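Local coordinates for Lmo0488 protein (Listeria monocytogenes serovar 1/2a, PDB 5TED) that binds shikimate through this effector-binding domain of QuiR, a LysR-type transcriptional regulator that activates protocatechuate biosynthesis genes in response to shikimate, at residues A[57-71]-A[177-189]. Residues are numbered along the deposited sequence; the frame is centred on the assembly and turned at random.
With SKM ((3R,4S,5R)-3,4,5-trihydroxycyclohex-1-ene-1-carboxylic acid), chain D.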
ATOM      1  N   LEU A  57     -19.621   2.574   1.415  1.00 14.54           N
ATOM      2  CA  LEU A  57     -19.154   3.014   2.724  1.00 13.43           C
ATOM      3  C   LEU A  57     -17.654   3.231   2.637  1.00 11.88           C
ATOM      4  O   LEU A  57     -16.976   2.590   1.831  1.00 20.78           O
ATOM      5  CB  LEU A  57     -19.427   1.977   3.824  1.00 13.30           C
ATOM      6  CG  LEU A  57     -20.865   1.495   4.057  1.00 17.18           C
ATOM      7  CD1 LEU A  57     -20.913   0.282   4.980  1.00 18.07           C
ATOM      8  CD2 LEU A  57     -21.714   2.628   4.612  1.00 12.88           C
ATOM      9  N   ALA A  58     -17.128   4.093   3.506  1.00 12.36           N
ATOM     10  CA  ALA A  58     -15.691   4.302   3.541  1.00 18.00           C
ATOM     11  C   ALA A  58     -15.216   4.345   4.985  1.00 15.25           C
ATOM     12  O   ALA A  58     -15.978   4.647   5.903  1.00 17.43           O
ATOM     13  CB  ALA A  58     -15.284   5.587   2.815  1.00 17.76           C
ATOM     14  N   ILE A  59     -13.948   4.004   5.172  1.00 15.91           N
ATOM     15  CA  ILE A  59     -13.261   4.141   6.445  1.00 15.11           C
ATOM     16  C   ILE A  59     -12.076   5.066   6.209  1.00 17.70           C
ATOM     17  O   ILE A  59     -11.156   4.714   5.450  1.00 11.47           O
ATOM     18  CB  ILE A  59     -12.791   2.781   6.988  1.00 10.82           C
ATOM     19  CG1 ILE A  59     -14.000   1.839   7.188  1.00 11.43           C
ATOM     20  CG2 ILE A  59     -11.982   2.995   8.282  1.00 14.77           C
ATOM     21  CD1 ILE A  59     -13.622   0.389   7.575  1.00 12.27           C
ATOM     22  N   CYS A  60     -12.087   6.239   6.845  1.00 13.11           N
ATOM     23  CA  CYS A  60     -11.083   7.245   6.501  1.00 15.25           C
ATOM     24  C   CYS A  60     -10.998   8.310   7.598  1.00 15.03           C
ATOM     25  O   CYS A  60     -11.625   8.198   8.659  1.00 16.58           O
ATOM     26  CB  CYS A  60     -11.395   7.872   5.132  1.00 15.19           C
ATOM     27  SG  CYS A  60     -12.919   8.832   5.120  1.00 18.90           S
ATOM     28  N   SER A  61     -10.194   9.345   7.337  1.00 15.47           N
ATOM     29  CA  SER A  61     -10.037  10.469   8.251  1.00 17.03           C
ATOM     30  C   SER A  61     -11.223  11.416   8.132  1.00 19.94           C
ATOM     31  O   SER A  61     -11.870  11.517   7.083  1.00 16.55           O
ATOM     32  CB  SER A  61      -8.750  11.254   7.953  1.00 12.78           C
ATOM     33  OG  SER A  61      -7.589  10.448   8.147  1.00 15.04           O
ATOM     34  N   TYR A  62     -11.502  12.120   9.220  1.00 23.92           N
ATOM     35  CA  TYR A  62     -12.480  13.198   9.172  1.00 20.61           C
ATOM     36  C   TYR A  62     -11.987  14.313   8.256  1.00 27.47           C
ATOM     37  O   TYR A  62     -10.793  14.624   8.219  1.00 24.53           O
ATOM     38  CB  TYR A  62     -12.724  13.738  10.580  1.00 21.11           C
ATOM     39  CG  TYR A  62     -13.717  14.881  10.642  1.00 23.27           C
ATOM     40  CD1 TYR A  62     -15.080  14.649  10.501  1.00 30.54           C
ATOM     41  CD2 TYR A  62     -13.296  16.187  10.854  1.00 27.95           C
ATOM     42  CE1 TYR A  62     -16.000  15.687  10.559  1.00 29.30           C
ATOM     43  CE2 TYR A  62     -14.216  17.236  10.921  1.00 34.39           C
ATOM     44  CZ  TYR A  62     -15.560  16.974  10.770  1.00 34.00           C
ATOM     45  OH  TYR A  62     -16.476  17.995  10.823  1.00 42.97           O
ATOM     46  N   VAL A  63     -12.911  14.934   7.525  1.00 22.80           N
ATOM     47  CA  VAL A  63     -12.592  16.049   6.643  1.00 25.43           C
ATOM     48  C   VAL A  63     -13.563  17.176   6.946  1.00 23.66           C
ATOM     49  O   VAL A  63     -14.780  16.981   6.900  1.00 26.72           O
ATOM     50  CB  VAL A  63     -12.663  15.656   5.151  1.00 21.72           C
ATOM     51  CG1 VAL A  63     -12.359  16.873   4.265  1.00 23.92           C
ATOM     52  CG2 VAL A  63     -11.692  14.550   4.850  1.00 21.87           C
ATOM     53  N   GLU A  64     -13.029  18.356   7.252  1.00 21.92           N
ATOM     54  CA  GLU A  64     -13.885  19.486   7.562  1.00 22.27           C
ATOM     55  C   GLU A  64     -14.594  19.991   6.312  1.00 31.05           C
ATOM     56  O   GLU A  64     -14.109  19.833   5.186  1.00 29.28           O
ATOM     57  CB  GLU A  64     -13.066  20.603   8.209  1.00 32.36           C
ATOM     58  CG  GLU A  64     -13.133  20.557   9.715  1.00 43.30           C
ATOM     59  CD  GLU A  64     -12.347  21.669  10.365  1.00 59.62           C
ATOM     60  OE1 GLU A  64     -12.328  22.791   9.814  1.00 67.37           O
ATOM     61  OE2 GLU A  64     -11.748  21.415  11.429  1.00 63.20           O
ATOM     62  N   ASN A  65     -15.769  20.590   6.528  1.00 34.22           N
ATOM     63  CA  ASN A  65     -16.554  21.223   5.468  1.00 38.84           C
ATOM     64  C   ASN A  65     -16.983  20.220   4.404  1.00 33.95           C
ATOM     65  O   ASN A  65     -16.917  20.489   3.205  1.00 31.57           O
ATOM     66  CB  ASN A  65     -15.790  22.385   4.841  1.00 45.80           C
ATOM     67  CG  ASN A  65     -15.956  23.653   5.625  1.00 59.75           C
ATOM     68  OD1 ASN A  65     -15.168  23.947   6.522  1.00 63.54           O
ATOM     69  ND2 ASN A  65     -16.997  24.412   5.305  1.00 71.76           N
ATOM     70  N   GLU A  66     -17.455  19.063   4.854  1.00 32.49           N
ATOM     71  CA  GLU A  66     -18.046  18.049   3.986  1.00 27.71           C
ATOM     72  C   GLU A  66     -19.433  17.732   4.518  1.00 28.19           C
ATOM     73  O   GLU A  66     -19.690  16.631   5.015  1.00 30.84           O
ATOM     74  CB  GLU A  66     -17.173  16.797   3.924  1.00 29.49           C
ATOM     75  CG  GLU A  66     -15.824  17.027   3.286  1.00 32.60           C
ATOM     76  CD  GLU A  66     -15.961  17.332   1.816  1.00 33.22           C
ATOM     77  OE1 GLU A  66     -17.098  17.220   1.315  1.00 31.41           O
ATOM     78  OE2 GLU A  66     -14.949  17.673   1.169  1.00 33.39           O
ATOM     79  N   PRO A  67     -20.360  18.687   4.418  1.00 28.45           N
ATOM     80  CA  PRO A  67     -21.681  18.502   5.036  1.00 22.87           C
ATOM     81  C   PRO A  67     -22.492  17.365   4.431  1.00 28.25           C
ATOM     82  O   PRO A  67     -23.449  16.902   5.063  1.00 30.40           O
ATOM     83  CB  PRO A  67     -22.359  19.857   4.806  1.00 28.49           C
ATOM     84  CG  PRO A  67     -21.711  20.377   3.560  1.00 31.32           C
ATOM     85  CD  PRO A  67     -20.276  19.937   3.643  1.00 27.42           C
ATOM     86  N   ASP A  68     -22.154  16.917   3.220  1.00 29.06           N
ATOM     87  CA  ASP A  68     -22.855  15.803   2.596  1.00 28.63           C
ATOM     88  C   ASP A  68     -22.415  14.448   3.125  1.00 27.83           C
ATOM     89  O   ASP A  68     -23.068  13.440   2.820  1.00 24.03           O
ATOM     90  CB  ASP A  68     -22.657  15.854   1.082  1.00 30.15           C
ATOM     91  CG  ASP A  68     -23.233  17.121   0.461  1.00 41.24           C
ATOM     92  OD1 ASP A  68     -24.220  17.664   1.012  1.00 38.66           O
ATOM     93  OD2 ASP A  68     -22.693  17.568  -0.570  1.00 42.38           O
ATOM     94  N   ILE A  69     -21.333  14.390   3.897  1.00 24.47           N
ATOM     95  CA  ILE A  69     -20.779  13.127   4.369  1.00 19.84           C
ATOM     96  C   ILE A  69     -20.992  13.035   5.869  1.00 20.93           C
ATOM     97  O   ILE A  69     -20.716  13.992   6.601  1.00 22.21           O
ATOM     98  CB  ILE A  69     -19.293  12.992   4.009  1.00 22.49           C
ATOM     99  CG1 ILE A  69     -19.137  12.974   2.487  1.00 27.14           C
ATOM    100  CG2 ILE A  69     -18.733  11.710   4.583  1.00 16.58           C
ATOM    101  CD1 ILE A  69     -17.738  12.931   2.026  1.00 32.01           C
ATOM    102  N   GLU A  70     -21.497  11.894   6.318  1.00 22.86           N
ATOM    103  CA  GLU A  70     -21.629  11.609   7.738  1.00 19.81           C
ATOM    104  C   GLU A  70     -20.401  10.840   8.200  1.00 20.76           C
ATOM    105  O   GLU A  70     -20.103   9.775   7.659  1.00 21.88           O
ATOM    106  CB  GLU A  70     -22.886  10.791   8.000  1.00 20.23           C
ATOM    107  CG  GLU A  70     -22.973  10.291   9.413  1.00 23.71           C
ATOM    108  CD  GLU A  70     -24.050   9.270   9.590  1.00 27.46           C
ATOM    109  OE1 GLU A  70     -23.879   8.119   9.143  1.00 31.68           O
ATOM    110  OE2 GLU A  70     -25.081   9.625  10.175  1.00 21.88           O
ATOM    111  N   PHE A  71     -19.700  11.366   9.202  1.00 19.67           N
ATOM    112  CA  PHE A  71     -18.545  10.702   9.794  1.00 18.30           C
ATOM    113  C   PHE A  71     -18.923  10.237  11.197  1.00 22.41           C
ATOM    114  O   PHE A  71     -19.378  11.047  12.009  1.00 19.46           O
ATOM    115  CB  PHE A  71     -17.340  11.642   9.875  1.00 19.26           C
ATOM    116  CG  PHE A  71     -16.830  12.130   8.538  1.00 18.54           C
ATOM    117  CD1 PHE A  71     -17.328  13.304   7.979  1.00 24.06           C
ATOM    118  CD2 PHE A  71     -15.836  11.440   7.860  1.00 17.90           C
ATOM    119  CE1 PHE A  71     -16.850  13.783   6.754  1.00 26.03           C
ATOM    120  CE2 PHE A  71     -15.340  11.915   6.634  1.00 23.73           C
ATOM    121  CZ  PHE A  71     -15.859  13.090   6.084  1.00 24.06           C
ATOM    122  N   ARG A 177      -5.846  10.541  17.283  1.00 19.67           N
ATOM    123  CA  ARG A 177      -6.022  10.285  15.855  1.00 17.13           C
ATOM    124  C   ARG A 177      -7.219   9.345  15.751  1.00 15.81           C
ATOM    125  O   ARG A 177      -7.107   8.165  16.068  1.00 13.40           O
ATOM    126  CB  ARG A 177      -4.764   9.654  15.245  1.00 18.09           C
ATOM    127  CG  ARG A 177      -4.735   9.544  13.710  1.00 13.24           C
ATOM    128  CD  ARG A 177      -5.822   8.584  13.162  1.00 17.58           C
ATOM    129  NE  ARG A 177      -5.506   8.075  11.823  1.00 17.97           N
ATOM    130  CZ  ARG A 177      -5.866   8.656  10.677  1.00 17.66           C
ATOM    131  NH1 ARG A 177      -6.574   9.780  10.686  1.00 14.04           N
ATOM    132  NH2 ARG A 177      -5.534   8.095   9.516  1.00 17.31           N
ATOM    133  N   PHE A 178      -8.367   9.871  15.343  1.00 19.54           N
ATOM    134  CA  PHE A 178      -9.562   9.059  15.159  1.00 17.13           C
ATOM    135  C   PHE A 178      -9.743   8.710  13.688  1.00 21.96           C
ATOM    136  O   PHE A 178      -9.330   9.462  12.800  1.00 15.10           O
ATOM    137  CB  PHE A 178     -10.808   9.777  15.667  1.00 19.94           C
ATOM    138  CG  PHE A 178     -10.871   9.883  17.156  1.00 25.03           C
ATOM    139  CD1 PHE A 178     -11.174   8.778  17.935  1.00 30.30           C
ATOM    140  CD2 PHE A 178     -10.618  11.092  17.781  1.00 29.14           C
ATOM    141  CE1 PHE A 178     -11.227   8.885  19.312  1.00 33.59           C
ATOM    142  CE2 PHE A 178     -10.672  11.203  19.152  1.00 33.32           C
ATOM    143  CZ  PHE A 178     -10.974  10.103  19.920  1.00 33.50           C
ATOM    144  N   ILE A 179     -10.369   7.558  13.454  1.00 17.00           N
ATOM    145  CA  ILE A 179     -10.726   7.080  12.121  1.00 15.32           C
ATOM    146  C   ILE A 179     -12.228   6.822  12.100  1.00 16.73           C
ATOM    147  O   ILE A 179     -12.787   6.288  13.068  1.00 16.24           O
ATOM    148  CB  ILE A 179      -9.933   5.807  11.762  1.00 13.05           C
ATOM    149  CG1 ILE A 179      -8.450   6.153  11.562  1.00 11.52           C
ATOM    150  CG2 ILE A 179     -10.534   5.108  10.526  1.00 17.88           C
ATOM    151  CD1 ILE A 179      -7.565   4.955  11.412  1.00 18.29           C
ATOM    152  N   TYR A 180     -12.876   7.181  10.994  1.00 12.92           N
ATOM    153  CA  TYR A 180     -14.327   7.265  10.930  1.00 14.81           C
ATOM    154  C   TYR A 180     -14.887   6.354   9.853  1.00 18.39           C
ATOM    155  O   TYR A 180     -14.240   6.089   8.840  1.00 16.52           O
ATOM    156  CB  TYR A 180     -14.777   8.702  10.643  1.00 14.96           C
ATOM    157  CG  TYR A 180     -14.377   9.640  11.736  1.00 16.40           C
ATOM    158  CD1 TYR A 180     -13.077  10.141  11.806  1.00 17.75           C
ATOM    159  CD2 TYR A 180     -15.282  10.018  12.718  1.00 18.17           C
ATOM    160  CE1 TYR A 180     -12.686  11.000  12.819  1.00 18.09           C
ATOM    161  CE2 TYR A 180     -14.896  10.877  13.749  1.00 20.34           C
ATOM    162  CZ  TYR A 180     -13.601  11.361  13.786  1.00 20.90           C
ATOM    163  OH  TYR A 180     -13.223  12.217  14.794  1.00 20.42           O
ATOM    164  N   LEU A 181     -16.091   5.851  10.105  1.00 14.47           N
ATOM    165  CA  LEU A 181     -16.896   5.216   9.080  1.00 12.07           C
ATOM    166  C   LEU A 181     -17.688   6.325   8.399  1.00 17.74           C
ATOM    167  O   LEU A 181     -18.443   7.051   9.058  1.00 17.10           O
ATOM    168  CB  LEU A 181     -17.817   4.148   9.683  1.00 12.64           C
ATOM    169  CG  LEU A 181     -18.558   3.196   8.734  1.00 19.31           C
ATOM    170  CD1 LEU A 181     -19.458   3.938   7.776  1.00 29.96           C
ATOM    171  CD2 LEU A 181     -17.579   2.353   7.969  1.00 21.85           C
ATOM    172  N   ALA A 182     -17.465   6.502   7.105  1.00 14.95           N
ATOM    173  CA  ALA A 182     -18.052   7.613   6.367  1.00 14.80           C
ATOM    174  C   ALA A 182     -19.069   7.093   5.357  1.00 18.00           C
ATOM    175  O   ALA A 182     -18.857   6.044   4.734  1.00 14.85           O
ATOM    176  CB  ALA A 182     -16.958   8.438   5.673  1.00 18.75           C
ATOM    177  N   SER A 183     -20.182   7.824   5.217  1.00 18.66           N
ATOM    178  CA  SER A 183     -21.245   7.486   4.278  1.00 18.60           C
ATOM    179  C   SER A 183     -21.942   8.768   3.833  1.00 26.67           C
ATOM    180  O   SER A 183     -21.814   9.819   4.472  1.00 24.80           O
ATOM    181  CB  SER A 183     -22.263   6.524   4.897  1.00 20.41           C
ATOM    182  OG  SER A 183     -22.890   7.097   6.034  1.00 23.62           O
ATOM    183  N   LEU A 184     -22.682   8.675   2.723  1.00 20.64           N
ATOM    184  CA  LEU A 184     -23.431   9.827   2.228  1.00 21.98           C
ATOM    185  C   LEU A 184     -24.635  10.080   3.117  1.00 26.37           C
ATOM    186  O   LEU A 184     -25.456   9.187   3.335  1.00 30.50           O
ATOM    187  CB  LEU A 184     -23.907   9.606   0.793  1.00 23.60           C
ATOM    188  CG  LEU A 184     -22.928   9.786  -0.353  1.00 30.35           C
ATOM    189  CD1 LEU A 184     -23.685   9.652  -1.696  1.00 22.61           C
ATOM    190  CD2 LEU A 184     -22.217  11.137  -0.228  1.00 29.26           C
ATOM    191  N   LYS A 185     -24.768  11.315   3.588  1.00 26.66           N
ATOM    192  CA  LYS A 185     -25.856  11.655   4.487  1.00 22.41           C
ATOM    193  C   LYS A 185     -27.205  11.595   3.770  1.00 24.20           C
ATOM    194  O   LYS A 185     -27.332  11.992   2.608  1.00 30.01           O
ATOM    195  CB  LYS A 185     -25.615  13.055   5.058  1.00 29.31           C
ATOM    196  CG  LYS A 185     -26.152  13.277   6.454  1.00 34.35           C
ATOM    197  CD  LYS A 185     -25.637  14.591   7.040  1.00 39.44           C
ATOM    198  CE  LYS A 185     -24.155  14.482   7.416  1.00 46.39           C
ATOM    199  NZ  LYS A 185     -23.685  15.589   8.303  1.00 46.93           N
ATOM    200  N   ASN A 186     -28.218  11.100   4.484  1.00 27.13           N
ATOM    201  CA  ASN A 186     -29.616  11.083   4.032  1.00 29.30           C
ATOM    202  C   ASN A 186     -29.791  10.356   2.697  1.00 27.17           C
ATOM    203  O   ASN A 186     -30.740  10.609   1.958  1.00 29.78           O
ATOM    204  CB  ASN A 186     -30.185  12.506   3.925  1.00 39.89           C
ATOM    205  CG  ASN A 186     -30.115  13.274   5.233  1.00 42.75           C
ATOM    206  OD1 ASN A 186     -30.435  12.751   6.301  1.00 46.26           O
ATOM    207  ND2 ASN A 186     -29.717  14.539   5.149  1.00 39.40           N
ATOM    208  N   HIS A 187     -28.960   9.365   2.426  1.00 34.52           N
ATOM    209  CA  HIS A 187     -28.954   8.681   1.145  1.00 24.31           C
ATOM    210  C   HIS A 187     -29.431   7.250   1.348  1.00 26.98           C
ATOM    211  O   HIS A 187     -29.198   6.651   2.402  1.00 26.26           O
ATOM    212  CB  HIS A 187     -27.545   8.667   0.552  1.00 21.28           C
ATOM    213  CG  HIS A 187     -27.501   8.249  -0.882  1.00 30.42           C
ATOM    214  ND1 HIS A 187     -27.283   6.946  -1.271  1.00 36.31           N
ATOM    215  CD2 HIS A 187     -27.627   8.967  -2.021  1.00 39.10           C
ATOM    216  CE1 HIS A 187     -27.304   6.873  -2.590  1.00 37.16           C
ATOM    217  NE2 HIS A 187     -27.503   8.087  -3.069  1.00 40.08           N
ATOM    218  N   TYR A 188     -30.114   6.708   0.342  1.00 25.41           N
ATOM    219  CA  TYR A 188     -30.504   5.309   0.412  1.00 23.14           C
ATOM    220  C   TYR A 188     -29.272   4.446   0.656  1.00 22.90           C
ATOM    221  O   TYR A 188     -28.234   4.629   0.012  1.00 23.48           O
ATOM    222  CB  TYR A 188     -31.213   4.858  -0.871  1.00 23.22           C
ATOM    223  CG  TYR A 188     -31.459   3.362  -0.877  1.00 21.96           C
ATOM    224  CD1 TYR A 188     -32.518   2.807  -0.164  1.00 18.96           C
ATOM    225  CD2 TYR A 188     -30.617   2.502  -1.568  1.00 19.72           C
ATOM    226  CE1 TYR A 188     -32.738   1.446  -0.150  1.00 18.85           C
ATOM    227  CE2 TYR A 188     -30.822   1.138  -1.550  1.00 19.93           C
ATOM    228  CZ  TYR A 188     -31.886   0.618  -0.850  1.00 25.24           C
ATOM    229  OH  TYR A 188     -32.083  -0.740  -0.838  1.00 24.25           O
ATOM    230  N   ILE A 189     -29.387   3.510   1.592  1.00 20.90           N
ATOM    231  CA  ILE A 189     -28.328   2.552   1.886  1.00 26.18           C
ATOM    232  C   ILE A 189     -28.946   1.159   1.809  1.00 23.31           C
ATOM    233  O   ILE A 189     -30.060   0.943   2.294  1.00 21.21           O
ATOM    234  CB  ILE A 189     -27.689   2.830   3.271  1.00 29.06           C
ATOM    235  CG1 ILE A 189     -26.426   2.005   3.492  1.00 22.61           C
ATOM    236  CG2 ILE A 189     -28.675   2.553   4.394  1.00 36.15           C
ATOM    237  CD1 ILE A 189     -25.680   2.344   4.809  1.00 20.98           C
TER
HETATM  238  O12 SKM D 401      -2.221   5.467   5.031  1.00 15.27           O
HETATM  239  C8  SKM D 401      -1.616   6.757   5.013  1.00 15.96           C
HETATM  240  C6  SKM D 401      -2.086   7.521   3.974  1.00 13.02           C
HETATM  241  O7  SKM D 401      -1.484   8.816   3.966  1.00 16.36           O
HETATM  242  C5  SKM D 401      -3.715   7.791   4.035  1.00 12.35           C
HETATM  243  C4  SKM D 401      -4.162   8.287   5.341  1.00 17.90           C
HETATM  244  C1  SKM D 401      -5.516   8.993   5.513  1.00 17.30           C
HETATM  245  O2  SKM D 401      -6.083   9.481   4.493  1.00 19.67           O
HETATM  246  O3  SKM D 401      -6.039   9.097   6.664  1.00 18.72           O
HETATM  247  C10 SKM D 401      -3.243   8.023   6.626  1.00 13.27           C
HETATM  248  C9  SKM D 401      -1.910   7.522   6.487  1.00 16.11           C
HETATM  249  O11 SKM D 401      -1.681   6.618   7.495  1.00 14.29           O
HETATM  250  O   HOH W   1      -9.663  11.836  11.308  1.00 14.55           O
HETATM  251  O   HOH W   2     -21.281   6.990   8.570  1.00 17.81           O
HETATM  252  O   HOH W   3     -25.466   8.410   6.369  1.00 43.59           O
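Ala58 and Ala182 exchange two backbone hydrogen bonds, as do Cys60 and Tyr180, so strand 177-184 runs antiparallel to 57-60. Along its other edge it pairs, again antiparallel, with 69-71: Glu70 and Ser183 form the matching pair, and Lys185 N extends the ladder to Asp68 O (2.8 Å).

One polar cluster sits at the shikimate. Arg177 NH1 donates to Ser61 OG (2.8 Å, 161°) at the edge of the guanidinium, while NH2 reaches SKM O3 at 3.1 Å. Ser61 OG in turn gives its proton to SKM O3 (2.5 Å), so this shikimate carboxylate oxygen is gripped from both segments. Ile179 CG1 lies over one guanidinium face. Farther along, a water joins Glu70 OE1, Leu181 O and Ser183 OG; Lys197, outside both segments, forms a salt bridge with Glu70 OE1 and a hydrogen bond with Ser183 OG.

Among the apolar groups, Ile59 CG2 meets Ile179 CG2 tightly, at 3.4 Å. Ala182 CB touches both Ile69 CG2 and Phe71 CD2, each 3.9 Å away, where Ile69 CG2 lies over one face of the Phe71 ring. Tyr62 CB rests on Tyr180 CE1 (3.5 Å), and a chi1 of 179° carries the Tyr62 ring onward, its edge toward the Tyr180 face with planes at 51°.

In this periplasmic-binding-protein-like domain, strand 4-10 pairs with the other edge of 57-60, and helix 43-51 packs against Ala58, Cys60 and Ile69.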